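Local atomic coordinates of N-acetylneuraminate epimerase (Escherichia coli, PDB entry 2UVK), a protein that converts the alpha-anomer of N-acetylneuraminate (sialic acid) to the beta-anomer, speeding the equilibrium between the two in the periplasm. Residues Y135-L139 with I152-F157. Numbering follows the deposited sequence.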
loop_
_atom_site.group_PDB
_atom_site.type_symbol
_atom_site.label_atom_id
_atom_site.label_comp_id
_atom_site.label_asym_id
_atom_site.label_seq_id
_atom_site.Cartn_x
_atom_site.Cartn_y
_atom_site.Cartn_z
ATOM N N TYR B 135 -1.781 14.372 3.077
ATOM C CA TYR B 135 -1.407 15.494 3.976
ATOM C C TYR B 135 -1.143 16.755 3.152
ATOM O O TYR B 135 -1.608 17.857 3.459
ATOM C CB TYR B 135 -0.184 15.118 4.799
ATOM C CG TYR B 135 0.328 16.182 5.733
ATOM C CD1 TYR B 135 -0.372 16.511 6.904
ATOM C CD2 TYR B 135 1.496 16.860 5.467
ATOM C CE1 TYR B 135 0.102 17.445 7.746
ATOM C CE2 TYR B 135 1.990 17.811 6.311
ATOM C CZ TYR B 135 1.281 18.120 7.457
ATOM O OH TYR B 135 1.763 19.098 8.314
ATOM N N PHE B 136 -0.383 16.602 2.087
ATOM C CA PHE B 136 -0.065 17.765 1.248
ATOM C C PHE B 136 -1.262 18.214 0.429
ATOM O O PHE B 136 -1.395 19.429 0.148
ATOM C CB PHE B 136 1.190 17.488 0.408
ATOM C CG PHE B 136 2.409 17.441 1.241
ATOM C CD1 PHE B 136 2.993 18.614 1.711
ATOM C CD2 PHE B 136 2.942 16.228 1.650
ATOM C CE1 PHE B 136 4.089 18.584 2.536
ATOM C CE2 PHE B 136 4.016 16.194 2.489
ATOM C CZ PHE B 136 4.619 17.360 2.916
ATOM N N GLU B 137 -2.146 17.296 0.040
ATOM C CA GLU B 137 -3.383 17.678 -0.626
ATOM C C GLU B 137 -4.221 18.529 0.321
ATOM O O GLU B 137 -4.750 19.597 -0.059
ATOM C CB GLU B 137 -4.179 16.471 -1.088
ATOM C CG GLU B 137 -3.598 15.729 -2.320
ATOM C CD GLU B 137 -4.320 14.407 -2.600
ATOM O OE1 GLU B 137 -5.428 14.219 -2.065
ATOM O OE2 GLU B 137 -3.780 13.547 -3.360
ATOM N N ASP B 138 -4.329 18.068 1.564
ATOM C CA ASP B 138 -5.121 18.803 2.575
ATOM C C ASP B 138 -4.566 20.184 2.880
ATOM O O ASP B 138 -5.321 21.183 2.923
ATOM C CB ASP B 138 -5.250 17.985 3.857
ATOM C CG ASP B 138 -6.068 16.740 3.656
ATOM O OD1 ASP B 138 -6.720 16.616 2.585
ATOM O OD2 ASP B 138 -6.078 15.901 4.592
ATOM N N LEU B 139 -3.267 20.275 3.130
ATOM C CA LEU B 139 -2.634 21.613 3.299
ATOM C C LEU B 139 -2.857 22.517 2.098
ATOM O O LEU B 139 -3.075 23.736 2.252
ATOM C CB LEU B 139 -1.138 21.512 3.602
ATOM C CG LEU B 139 -0.771 20.803 4.897
ATOM C CD1 LEU B 139 0.726 20.827 5.129
ATOM C CD2 LEU B 139 -1.450 21.467 6.062
ATOM N N ILE B 152 -5.908 19.835 10.456
ATOM C CA ILE B 152 -5.221 18.827 9.631
ATOM C C ILE B 152 -4.043 18.234 10.397
ATOM O O ILE B 152 -3.858 17.010 10.408
ATOM C CB ILE B 152 -4.766 19.447 8.295
ATOM C CG1 ILE B 152 -5.960 19.671 7.391
ATOM C CG2 ILE B 152 -3.763 18.524 7.569
ATOM C CD1 ILE B 152 -5.763 20.784 6.330
ATOM N N ASN B 153 -3.238 19.091 11.019
ATOM C CA ASN B 153 -2.101 18.658 11.817
ATOM C C ASN B 153 -2.504 17.834 13.029
ATOM O O ASN B 153 -1.883 16.834 13.372
ATOM C CB ASN B 153 -1.202 19.828 12.209
ATOM C CG ASN B 153 -0.420 20.372 11.046
ATOM O OD1 ASN B 153 -0.263 21.596 10.876
ATOM N ND2 ASN B 153 0.115 19.475 10.251
ATOM N N ALA B 154 -3.551 18.270 13.708
ATOM C CA ALA B 154 -4.015 17.539 14.849
ATOM C C ALA B 154 -4.427 16.128 14.456
ATOM O O ALA B 154 -4.032 15.181 15.115
ATOM C CB ALA B 154 -5.185 18.281 15.519
ATOM N N HIS B 155 -5.198 15.996 13.379
ATOM C CA HIS B 155 -5.642 14.678 12.920
ATOM C C HIS B 155 -4.414 13.868 12.477
ATOM O O HIS B 155 -4.294 12.673 12.754
ATOM C CB HIS B 155 -6.565 14.769 11.727
ATOM C CG HIS B 155 -8.010 15.033 12.043
ATOM N ND1 HIS B 155 -8.682 14.413 13.074
ATOM C CD2 HIS B 155 -8.935 15.756 11.371
ATOM C CE1 HIS B 155 -9.946 14.793 13.057
ATOM N NE2 HIS B 155 -10.128 15.610 12.038
ATOM N N TYR B 156 -3.500 14.523 11.786
ATOM C CA TYR B 156 -2.346 13.791 11.215
ATOM C C TYR B 156 -1.421 13.172 12.275
ATOM O O TYR B 156 -0.964 12.027 12.129
ATOM C CB TYR B 156 -1.540 14.716 10.320
ATOM C CG TYR B 156 -0.452 14.015 9.507
ATOM C CD1 TYR B 156 -0.772 13.245 8.408
ATOM C CD2 TYR B 156 0.882 14.185 9.840
ATOM C CE1 TYR B 156 0.241 12.623 7.651
ATOM C CE2 TYR B 156 1.906 13.573 9.100
ATOM C CZ TYR B 156 1.554 12.804 8.004
ATOM O OH TYR B 156 2.528 12.216 7.218
ATOM N N PHE B 157 -1.105 13.924 13.328
ATOM C CA PHE B 157 -0.127 13.477 14.314
ATOM C C PHE B 157 -0.720 12.672 15.478
ATOM O O PHE B 157 0.011 11.961 16.146
ATOM C CB PHE B 157 0.691 14.654 14.831
ATOM C CG PHE B 157 1.591 15.247 13.808
ATOM C CD1 PHE B 157 2.732 14.564 13.423
ATOM C CD2 PHE B 157 1.336 16.477 13.232
ATOM C CE1 PHE B 157 3.592 15.093 12.465
ATOM C CE2 PHE B 157 2.190 16.995 12.265
ATOM C CZ PHE B 157 3.325 16.297 11.895
#
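Tyr135 lays its CD1 edge over one face of the Tyr156 ring, CD1 standing 3.6 Å from Tyr156 CG. The two rings lie obliquely, planes at 34°, while the side chains themselves run nearly at right angles. With CG anti to the backbone N, Tyr135 reaches across to helix 146-157, and its hydroxyl meets the amide of Asn153: ND2 donates to Tyr135 OH at 2.6 Å. Tyr135 OH lies in the Asn153 amide plane, but the bond is bent, with an N-H...O angle of 140°. Ring and amide planes are turned well apart, and ND2 sits at the edge of the phenol ring. Leu139, one turn on from Tyr135, places CG over a face of the same ring, offset toward the rim. Ile152 packs with both branches: CG2 lies 4.0 Å from both Tyr135 CD1 and Leu139 CD2, and CD1 is 3.8 Å from Asp138 CB. Were Tyr135 shortened to an alanine, the Asn153 amide would probably lose this acceptor and a gap would open beside Tyr156, Ile152 and Leu139. The carboxylate of Asp138 turns to the second subunit, where OD1 is hydrogen-bonded to His104, while Met102 of that subunit packs on Asp138 and Ile152. At the C-terminal end of helix 146-157, Phe157 stacks on Tyr276, and its side chain lies about 8 Å from that of Glu209, the predicted proton acceptor. The segments belong to helices 129-142 and 146-157, an antiparallel hairpin (167° between the segment axes) inserted between strands 120-125 and 169-174 of one propeller blade.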